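SAM-dependent methyltransferase (Pyrococcus horikoshii, PDB 1WZN) probably transfers methyl groups from S-adenosyl-L-methionine to an acceptor that its name leaves open, and binds the product S-adenosyl-L-homocysteine. Local coordinates at residues E91-D96 with I100-E105. Residues are numbered along the deposited sequence; the frame is centred on the assembly and turned at random.
With SAH (S-adenosyl-L-homocysteine), chain F.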
loop_
_atom_site.group_PDB
_atom_site.type_symbol
_atom_site.label_atom_id
_atom_site.label_comp_id
_atom_site.label_asym_id
_atom_site.label_seq_id
_atom_site.Cartn_x
_atom_site.Cartn_y
_atom_site.Cartn_z
ATOM N N GLU A 91 -28.633 28.895 -25.917
ATOM C CA GLU A 91 -29.674 29.274 -24.982
ATOM C C GLU A 91 -29.384 28.565 -23.656
ATOM O O GLU A 91 -29.512 27.342 -23.557
ATOM C CB GLU A 91 -31.054 28.858 -25.517
ATOM C CG GLU A 91 -32.181 28.995 -24.498
ATOM C CD GLU A 91 -33.551 28.696 -25.083
ATOM O OE1 GLU A 91 -33.648 27.844 -25.993
ATOM O OE2 GLU A 91 -34.536 29.307 -24.616
ATOM N N PHE A 92 -28.965 29.330 -22.652
ATOM C CA PHE A 92 -28.678 28.768 -21.335
ATOM C C PHE A 92 -29.871 29.020 -20.414
ATOM O O PHE A 92 -30.363 30.147 -20.308
ATOM C CB PHE A 92 -27.401 29.393 -20.759
ATOM C CG PHE A 92 -26.136 28.845 -21.364
ATOM C CD1 PHE A 92 -25.749 27.527 -21.117
ATOM C CD2 PHE A 92 -25.344 29.630 -22.194
ATOM C CE1 PHE A 92 -24.582 26.999 -21.690
ATOM C CE2 PHE A 92 -24.182 29.117 -22.770
ATOM C CZ PHE A 92 -23.797 27.799 -22.518
ATOM N N LEU A 93 -30.332 27.959 -19.758
ATOM C CA LEU A 93 -31.488 28.024 -18.868
ATOM C C LEU A 93 -31.173 27.472 -17.485
ATOM O O LEU A 93 -30.413 26.514 -17.355
ATOM C CB LEU A 93 -32.632 27.186 -19.444
ATOM C CG LEU A 93 -33.043 27.422 -20.897
ATOM C CD1 LEU A 93 -33.964 26.299 -21.367
ATOM C CD2 LEU A 93 -33.725 28.766 -21.006
ATOM N N GLN A 94 -31.785 28.060 -16.463
ATOM C CA GLN A 94 -31.598 27.580 -15.099
ATOM C C GLN A 94 -32.782 26.689 -14.779
ATOM O O GLN A 94 -33.918 26.992 -15.156
ATOM C CB GLN A 94 -31.551 28.744 -14.107
ATOM C CG GLN A 94 -31.263 28.334 -12.647
ATOM C CD GLN A 94 -32.445 27.660 -11.962
ATOM O OE1 GLN A 94 -33.591 28.086 -12.119
ATOM N NE2 GLN A 94 -32.168 26.612 -11.182
ATOM N N GLY A 95 -32.518 25.584 -14.095
ATOM C CA GLY A 95 -33.586 24.673 -13.738
ATOM C C GLY A 95 -33.046 23.313 -13.349
ATOM O O GLY A 95 -31.872 23.008 -13.572
ATOM N N ASP A 96 -33.919 22.501 -12.768
ATOM C CA ASP A 96 -33.588 21.150 -12.330
ATOM C C ASP A 96 -33.852 20.211 -13.511
ATOM O O ASP A 96 -34.923 20.277 -14.131
ATOM C CB ASP A 96 -34.503 20.781 -11.157
ATOM C CG ASP A 96 -34.105 19.488 -10.469
ATOM O OD1 ASP A 96 -33.540 18.591 -11.125
ATOM O OD2 ASP A 96 -34.386 19.367 -9.260
ATOM N N ILE A 100 -37.613 18.994 -16.274
ATOM C CA ILE A 100 -37.754 19.452 -17.649
ATOM C C ILE A 100 -39.102 18.989 -18.185
ATOM O O ILE A 100 -39.645 17.976 -17.734
ATOM C CB ILE A 100 -36.630 18.923 -18.574
ATOM C CG1 ILE A 100 -36.637 17.389 -18.609
ATOM C CG2 ILE A 100 -35.280 19.469 -18.110
ATOM C CD1 ILE A 100 -35.630 16.802 -19.594
ATOM N N ALA A 101 -39.644 19.734 -19.143
ATOM C CA ALA A 101 -40.939 19.389 -19.717
ATOM C C ALA A 101 -40.944 19.487 -21.238
ATOM O O ALA A 101 -41.994 19.687 -21.856
ATOM C CB ALA A 101 -42.020 20.293 -19.129
ATOM N N PHE A 102 -39.770 19.342 -21.842
ATOM C CA PHE A 102 -39.657 19.405 -23.291
ATOM C C PHE A 102 -40.375 18.204 -23.883
ATOM O O PHE A 102 -40.323 17.104 -23.330
ATOM C CB PHE A 102 -38.186 19.404 -23.697
ATOM C CG PHE A 102 -37.415 20.560 -23.138
ATOM C CD1 PHE A 102 -37.683 21.860 -23.565
ATOM C CD2 PHE A 102 -36.441 20.358 -22.171
ATOM C CE1 PHE A 102 -36.988 22.942 -23.033
ATOM C CE2 PHE A 102 -35.743 21.428 -21.631
ATOM C CZ PHE A 102 -36.015 22.728 -22.064
ATOM N N LYS A 103 -41.040 18.410 -25.012
ATOM C CA LYS A 103 -41.780 17.326 -25.638
ATOM C C LYS A 103 -41.349 17.050 -27.067
ATOM O O LYS A 103 -41.664 17.821 -27.982
ATOM C CB LYS A 103 -43.281 17.635 -25.611
ATOM C CG LYS A 103 -43.815 17.959 -24.227
ATOM C CD LYS A 103 -43.733 16.752 -23.300
ATOM C CE LYS A 103 -44.004 17.156 -21.856
ATOM N NZ LYS A 103 -45.222 18.013 -21.746
ATOM N N ASN A 104 -40.624 15.949 -27.243
ATOM C CA ASN A 104 -40.157 15.512 -28.552
ATOM C C ASN A 104 -39.666 16.677 -29.406
ATOM O O ASN A 104 -40.143 16.893 -30.524
ATOM C CB ASN A 104 -41.301 14.768 -29.246
ATOM C CG ASN A 104 -42.067 13.868 -28.280
ATOM O OD1 ASN A 104 -43.134 14.233 -27.770
ATOM N ND2 ASN A 104 -41.503 12.694 -27.997
ATOM N N GLU A 105 -38.695 17.423 -28.888
ATOM C CA GLU A 105 -38.195 18.568 -29.630
ATOM C C GLU A 105 -36.681 18.667 -29.785
ATOM O O GLU A 105 -36.178 19.648 -30.326
ATOM C CB GLU A 105 -38.751 19.852 -29.015
ATOM C CG GLU A 105 -38.304 20.130 -27.595
ATOM C CD GLU A 105 -39.032 21.326 -27.007
ATOM O OE1 GLU A 105 -40.156 21.151 -26.476
ATOM O OE2 GLU A 105 -38.489 22.446 -27.095
HETATM N N SAH F . -21.616 19.080 -18.022
HETATM C CA SAH F . -20.550 19.987 -17.416
HETATM C CB SAH F . -20.536 20.092 -15.915
HETATM C CG SAH F . -20.287 18.875 -15.040
HETATM S SD SAH F . -20.452 19.462 -13.293
HETATM C C SAH F . -19.153 19.463 -17.979
HETATM O O SAH F . -19.122 18.488 -18.754
HETATM O OXT SAH F . -18.110 20.121 -17.590
HETATM C "C5'" SAH F . -22.001 18.834 -12.769
HETATM C "C4'" SAH F . -23.178 19.894 -13.032
HETATM O "O4'" SAH F . -24.330 19.220 -12.513
HETATM C "C3'" SAH F . -23.105 21.179 -12.240
HETATM O "O3'" SAH F . -23.020 22.304 -13.117
HETATM C "C2'" SAH F . -24.417 21.129 -11.354
HETATM O "O2'" SAH F . -24.948 22.423 -11.096
HETATM C "C1'" SAH F . -25.324 20.235 -12.180
HETATM N N9 SAH F . -26.353 19.636 -11.559
HETATM C C8 SAH F . -26.429 18.758 -10.487
HETATM N N7 SAH F . -27.621 18.379 -10.163
HETATM C C5 SAH F . -28.465 19.052 -11.089
HETATM C C6 SAH F . -29.891 19.040 -11.249
HETATM N N6 SAH F . -30.722 18.328 -10.475
HETATM N N1 SAH F . -30.364 19.829 -12.277
HETATM C C2 SAH F . -29.552 20.569 -13.086
HETATM N N3 SAH F . -28.178 20.603 -12.963
HETATM C C4 SAH F . -27.708 19.826 -11.949
#
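Leu93 and Phe102 make the apolar half of this contact, their side chains approaching from opposite directions. The CD1 methyl of Leu93 meets the ring at its edge, near the ring plane, 4.2 Å from Phe102 CZ. With CG of Phe102 anti to its own carbonyl carbon (chi1 -60°), the ring reaches back toward strand 91-94, and it also packs edge-to-face with Phe106. Nearer the turn, the CG2 methyl of Ile100 lies 4.1 Å from Asp96 O, while its side chain leans on Leu69 of strand 65-70 and Leu48 of strand 44-48. No hydrogen bond joins the two segments, and the surface they bury together is a modest 104 Å².

The polar bonds lie within the loop and at the ligand. Lys103 N donates to Glu105 OE1 over 3.2 Å, on the anti side of the carboxylate and somewhat out of its plane, helping to hold Glu105 OE1 at the edge of the Phe102 ring, in its plane. Asp96 OD1 takes an almost straight bond, 173°, from N6 of the adenine, 2.9 Å away, and a second from Leu98 N, which helps to position the carboxylate. Gly95 O comes within 3.4 Å of C2, in the six-membered ring that carries N6, a contact and not a bond. A leucine in place of Asp96 would probably leave both the adenine amino group and Leu98 N without their acceptor.

The loop that follows the edge strand 91-94 thus packs its side chains back against the sheet, while the C-terminal end of that strand reads the base, an example of cofactor recognition at strand ends in the Rossmann-like fold of class I methyltransferases, where an acidic residue just beyond this strand commonly binds the adenine amino group.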